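Local coordinates for protein putative methyltransferase (Emericella variicolor, PDB 7DMB) that probably transfers methyl groups from S-adenosylmethionine as a trans-acting methyltransferase in calbistrin biosynthesis, and is bound here to the spent cofactor S-adenosyl-L-homocysteine, at residues K305-P316 against P371-V382. Sequence-based numbering, arbitrary orientation.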
loop_
_atom_site.group_PDB
_atom_site.type_symbol
_atom_site.label_atom_id
_atom_site.label_comp_id
_atom_site.label_asym_id
_atom_site.label_seq_id
_atom_site.Cartn_x
_atom_site.Cartn_y
_atom_site.Cartn_z
ATOM N N LYS A 305 -24.200 -0.483 -9.897
ATOM C CA LYS A 305 -23.837 -1.764 -9.299
ATOM C C LYS A 305 -22.325 -1.955 -9.177
ATOM O O LYS A 305 -21.872 -3.070 -8.920
ATOM C CB LYS A 305 -24.452 -2.914 -10.105
ATOM C CG LYS A 305 -25.993 -2.957 -10.035
ATOM C CD LYS A 305 -26.627 -3.512 -11.320
ATOM C CE LYS A 305 -27.236 -4.896 -11.101
ATOM N NZ LYS A 305 -27.309 -5.704 -12.366
ATOM N N GLY A 306 -21.533 -0.887 -9.338
ATOM C CA GLY A 306 -20.088 -1.021 -9.355
ATOM C C GLY A 306 -19.466 -1.232 -7.968
ATOM O O GLY A 306 -20.123 -1.140 -6.932
ATOM N N PHE A 307 -18.159 -1.523 -7.975
ATOM C CA PHE A 307 -17.408 -1.902 -6.786
ATOM C C PHE A 307 -16.106 -1.125 -6.708
ATOM O O PHE A 307 -15.442 -0.886 -7.727
ATOM C CB PHE A 307 -17.059 -3.410 -6.770
ATOM C CG PHE A 307 -18.176 -4.303 -6.293
ATOM C CD1 PHE A 307 -18.311 -4.623 -4.947
ATOM C CD2 PHE A 307 -19.087 -4.837 -7.197
ATOM C CE1 PHE A 307 -19.325 -5.453 -4.518
ATOM C CE2 PHE A 307 -20.109 -5.657 -6.766
ATOM C CZ PHE A 307 -20.227 -5.974 -5.439
ATOM N N LEU A 308 -15.742 -0.751 -5.485
ATOM C CA LEU A 308 -14.386 -0.328 -5.163
ATOM C C LEU A 308 -13.646 -1.511 -4.549
ATOM O O LEU A 308 -14.120 -2.105 -3.573
ATOM C CB LEU A 308 -14.397 0.854 -4.192
ATOM C CG LEU A 308 -13.055 1.119 -3.495
ATOM C CD1 LEU A 308 -11.968 1.513 -4.501
ATOM C CD2 LEU A 308 -13.243 2.177 -2.435
ATOM N N PHE A 309 -12.506 -1.871 -5.127
ATOM C CA PHE A 309 -11.590 -2.798 -4.480
ATOM C C PHE A 309 -10.404 -1.989 -3.985
ATOM O O PHE A 309 -9.668 -1.395 -4.785
ATOM C CB PHE A 309 -11.142 -3.932 -5.402
ATOM C CG PHE A 309 -10.021 -4.742 -4.828
ATOM C CD1 PHE A 309 -10.237 -5.579 -3.750
ATOM C CD2 PHE A 309 -8.738 -4.619 -5.321
ATOM C CE1 PHE A 309 -9.196 -6.298 -3.193
ATOM C CE2 PHE A 309 -7.710 -5.345 -4.780
ATOM C CZ PHE A 309 -7.938 -6.176 -3.703
ATOM N N ASN A 310 -10.238 -1.956 -2.668
ATOM C CA ASN A 310 -9.322 -1.035 -1.997
ATOM C C ASN A 310 -8.346 -1.843 -1.142
ATOM O O ASN A 310 -8.738 -2.464 -0.148
ATOM C CB ASN A 310 -10.116 -0.029 -1.159
ATOM C CG ASN A 310 -9.256 1.090 -0.583
ATOM O OD1 ASN A 310 -8.240 1.487 -1.153
ATOM N ND2 ASN A 310 -9.681 1.611 0.556
ATOM N N GLN A 311 -7.084 -1.861 -1.545
ATOM C CA GLN A 311 -6.029 -2.537 -0.799
ATOM C C GLN A 311 -5.301 -1.486 0.030
ATOM O O GLN A 311 -4.735 -0.541 -0.533
ATOM C CB GLN A 311 -5.071 -3.239 -1.762
ATOM C CG GLN A 311 -4.088 -4.232 -1.138
ATOM C CD GLN A 311 -3.245 -4.922 -2.195
ATOM O OE1 GLN A 311 -2.470 -4.277 -2.915
ATOM N NE2 GLN A 311 -3.405 -6.239 -2.313
ATOM N N GLU A 312 -5.308 -1.644 1.357
ATOM C CA GLU A 312 -4.849 -0.552 2.215
ATOM C C GLU A 312 -4.135 -1.052 3.467
ATOM O O GLU A 312 -4.669 -1.864 4.227
ATOM C CB GLU A 312 -6.026 0.347 2.612
ATOM C CG GLU A 312 -6.302 1.494 1.632
ATOM C CD GLU A 312 -5.247 2.595 1.719
ATOM O OE1 GLU A 312 -4.523 2.656 2.755
ATOM O OE2 GLU A 312 -5.157 3.412 0.774
ATOM N N LEU A 313 -2.945 -0.514 3.701
ATOM C CA LEU A 313 -2.180 -0.852 4.896
ATOM C C LEU A 313 -2.934 -0.506 6.176
ATOM O O LEU A 313 -3.550 0.558 6.296
ATOM C CB LEU A 313 -0.849 -0.111 4.880
ATOM C CG LEU A 313 0.088 -0.595 3.787
ATOM C CD1 LEU A 313 1.212 0.413 3.616
ATOM C CD2 LEU A 313 0.612 -1.972 4.164
ATOM N N SER A 314 -2.888 -1.429 7.126
ATOM C CA SER A 314 -3.107 -1.093 8.531
ATOM C C SER A 314 -2.329 -2.049 9.449
ATOM O O SER A 314 -2.916 -2.669 10.340
ATOM C CB SER A 314 -4.612 -1.096 8.854
ATOM O OG SER A 314 -5.286 -2.257 8.384
ATOM N N PRO A 315 -1.007 -2.187 9.276
ATOM C CA PRO A 315 -0.262 -3.090 10.160
ATOM C C PRO A 315 -0.204 -2.538 11.570
ATOM O O PRO A 315 -0.316 -1.320 11.782
ATOM C CB PRO A 315 1.140 -3.120 9.516
ATOM C CG PRO A 315 1.283 -1.767 8.922
ATOM C CD PRO A 315 -0.103 -1.445 8.379
ATOM N N PRO A 316 -0.052 -3.403 12.572
ATOM C CA PRO A 316 0.105 -2.892 13.946
ATOM C C PRO A 316 1.461 -2.252 14.192
ATOM O O PRO A 316 1.565 -1.342 15.026
ATOM C CB PRO A 316 -0.096 -4.144 14.813
ATOM C CG PRO A 316 0.264 -5.282 13.919
ATOM C CD PRO A 316 -0.180 -4.867 12.526
ATOM N N PRO A 371 -2.668 -10.925 14.375
ATOM C CA PRO A 371 -2.685 -9.477 14.171
ATOM C C PRO A 371 -1.583 -8.946 13.257
ATOM O O PRO A 371 -1.600 -7.749 12.982
ATOM C CB PRO A 371 -2.488 -8.949 15.590
ATOM C CG PRO A 371 -1.536 -9.939 16.180
ATOM C CD PRO A 371 -1.873 -11.286 15.564
ATOM N N PHE A 372 -0.646 -9.785 12.806
ATOM C CA PHE A 372 0.539 -9.286 12.102
ATOM C C PHE A 372 0.324 -9.432 10.598
ATOM O O PHE A 372 0.883 -10.299 9.925
ATOM C CB PHE A 372 1.804 -9.986 12.601
ATOM C CG PHE A 372 2.229 -9.525 13.979
ATOM C CD1 PHE A 372 2.318 -10.414 15.035
ATOM C CD2 PHE A 372 2.504 -8.185 14.218
ATOM C CE1 PHE A 372 2.703 -9.983 16.305
ATOM C CE2 PHE A 372 2.887 -7.739 15.490
ATOM C CZ PHE A 372 2.984 -8.640 16.530
ATOM N N TYR A 373 -0.517 -8.550 10.077
ATOM C CA TYR A 373 -0.778 -8.423 8.656
ATOM C C TYR A 373 -0.335 -7.030 8.226
ATOM O O TYR A 373 -0.063 -6.160 9.061
ATOM C CB TYR A 373 -2.263 -8.670 8.347
ATOM C CG TYR A 373 -3.179 -7.534 8.728
ATOM C CD1 TYR A 373 -3.487 -6.513 7.822
ATOM C CD2 TYR A 373 -3.731 -7.463 10.003
ATOM C CE1 TYR A 373 -4.322 -5.460 8.183
ATOM C CE2 TYR A 373 -4.568 -6.414 10.368
ATOM C CZ TYR A 373 -4.861 -5.415 9.469
ATOM O OH TYR A 373 -5.689 -4.382 9.876
ATOM N N TYR A 374 -0.234 -6.820 6.910
ATOM C CA TYR A 374 0.090 -5.496 6.393
ATOM C C TYR A 374 -1.092 -4.850 5.680
ATOM O O TYR A 374 -1.582 -3.809 6.137
ATOM C CB TYR A 374 1.341 -5.569 5.492
ATOM C CG TYR A 374 2.612 -5.326 6.299
ATOM C CD1 TYR A 374 3.135 -4.039 6.446
ATOM C CD2 TYR A 374 3.263 -6.376 6.957
ATOM C CE1 TYR A 374 4.292 -3.806 7.194
ATOM C CE2 TYR A 374 4.416 -6.147 7.724
ATOM C CZ TYR A 374 4.924 -4.860 7.835
ATOM O OH TYR A 374 6.061 -4.617 8.577
ATOM N N ASN A 375 -1.606 -5.473 4.615
ATOM C CA ASN A 375 -2.705 -4.945 3.812
ATOM C C ASN A 375 -4.044 -5.588 4.185
ATOM O O ASN A 375 -4.143 -6.813 4.326
ATOM C CB ASN A 375 -2.448 -5.205 2.328
ATOM C CG ASN A 375 -1.649 -4.119 1.661
ATOM O OD1 ASN A 375 -1.835 -2.944 1.929
ATOM N ND2 ASN A 375 -0.776 -4.510 0.744
ATOM N N ALA A 376 -5.087 -4.763 4.287
ATOM C CA ALA A 376 -6.466 -5.243 4.199
ATOM C C ALA A 376 -6.974 -5.095 2.757
ATOM O O ALA A 376 -6.909 -4.006 2.179
ATOM C CB ALA A 376 -7.378 -4.484 5.166
ATOM N N ASN A 377 -7.470 -6.196 2.184
ATOM C CA ASN A 377 -8.049 -6.213 0.833
ATOM C C ASN A 377 -9.558 -6.068 0.978
ATOM O O ASN A 377 -10.242 -7.026 1.353
ATOM C CB ASN A 377 -7.704 -7.504 0.082
ATOM C CG ASN A 377 -6.197 -7.683 -0.137
ATOM O OD1 ASN A 377 -5.597 -7.058 -1.023
ATOM N ND2 ASN A 377 -5.578 -8.533 0.688
ATOM N N MET A 378 -10.076 -4.875 0.675
ATOM C CA MET A 378 -11.464 -4.515 0.959
ATOM C C MET A 378 -12.258 -4.349 -0.333
ATOM O O MET A 378 -11.815 -3.661 -1.263
ATOM C CB MET A 378 -11.532 -3.222 1.770
ATOM C CG MET A 378 -10.914 -3.323 3.149
ATOM S SD MET A 378 -10.683 -1.720 3.936
ATOM C CE MET A 378 -9.146 -1.189 3.195
ATOM N N LEU A 379 -13.440 -4.953 -0.380
ATOM C CA LEU A 379 -14.376 -4.758 -1.482
ATOM C C LEU A 379 -15.610 -4.041 -0.946
ATOM O O LEU A 379 -16.153 -4.416 0.097
ATOM C CB LEU A 379 -14.747 -6.097 -2.130
ATOM C CG LEU A 379 -15.513 -6.051 -3.458
ATOM C CD1 LEU A 379 -14.747 -5.286 -4.545
ATOM C CD2 LEU A 379 -15.832 -7.467 -3.940
ATOM N N ALA A 380 -16.016 -2.977 -1.619
ATOM C CA ALA A 380 -17.167 -2.196 -1.198
ATOM C C ALA A 380 -18.036 -1.942 -2.415
ATOM O O ALA A 380 -17.516 -1.728 -3.515
ATOM C CB ALA A 380 -16.747 -0.873 -0.568
ATOM N N ARG A 381 -19.351 -1.980 -2.206
ATOM C CA ARG A 381 -20.350 -1.820 -3.254
ATOM C C ARG A 381 -21.022 -0.458 -3.141
ATOM O O ARG A 381 -21.253 0.053 -2.041
ATOM C CB ARG A 381 -21.422 -2.918 -3.169
ATOM C CG ARG A 381 -22.309 -3.029 -4.384
ATOM C CD ARG A 381 -23.267 -4.217 -4.298
ATOM N NE ARG A 381 -23.274 -4.923 -5.580
ATOM C CZ ARG A 381 -24.331 -5.069 -6.371
ATOM N NH1 ARG A 381 -25.525 -4.578 -6.034
ATOM N NH2 ARG A 381 -24.178 -5.713 -7.509
ATOM N N VAL A 382 -21.348 0.125 -4.297
ATOM C CA VAL A 382 -22.111 1.365 -4.299
ATOM C C VAL A 382 -23.463 1.123 -3.636
ATOM O O VAL A 382 -24.095 0.076 -3.835
ATOM C CB VAL A 382 -22.280 1.887 -5.737
ATOM C CG1 VAL A 382 -23.204 3.103 -5.755
ATOM C CG2 VAL A 382 -20.912 2.207 -6.355
#
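Gln-311 and Asn-377 face each other as a non-hydrogen-bonded antiparallel pair, and their side chains add a bond to the ladder that joins strands 306-313 and 375-382. Followed outward, Gln-311 CB lies 3.9 Å from Asn-377 OD1. Its CG, anti to the backbone N (chi1 -167°), lies 3.2 Å from Asn-377 OD1 and also touches Asn-375 CG. The extended chain then carries CD past the same oxygen, and NE2 donates to Asn-377 OD1 at 2.7 Å, in the carbonyl plane of the acceptor although the two amides are turned 63° apart. OE1 is hydrogen-bonded to Ser-282 OG on the neighbouring strand, and Asn-377 ND2 to Gly-365 O and Ser-184 OG, so both amides are fixed in rotation. The Asn-375 amide stacks almost parallel on that of Gln-311, and its OD1 accepts a hydrogen bond from Asn-283 ND2.

On the same face, Arg-381 CG lies over one face of the Phe-307 ring, offset toward its rim, a CH-pi contact 4.0 Å from the centroid, while Leu-379 CG packs against Phe-307 CD1 at 3.5 Å. The other face carries Leu-308, against helix 291-301, Ala-380 and Met-378; Met-378 CE reaches Glu-312 CB at 3.5 Å, and Trp-349 of helix 346-355 touches both residues. Beyond the strands, where Ser-314 N still bonds Tyr-374 O, Tyr-373 OH donates to Ser-314 OG at 2.6 Å, and Pro-315 CB sits over one face of the Tyr-374 ring.

Strand 375-382 is the reversed strand inserted between 306-313 and 358-366, as in the class I Rossmann-like methyltransferase fold. Ring, aliphatic and guanidinium contacts at the Phe-307 end give way to buried amides that satisfy one another and their sheet neighbours, the Gln-311 side chain about 7 Å from bound S-adenosyl-L-homocysteine.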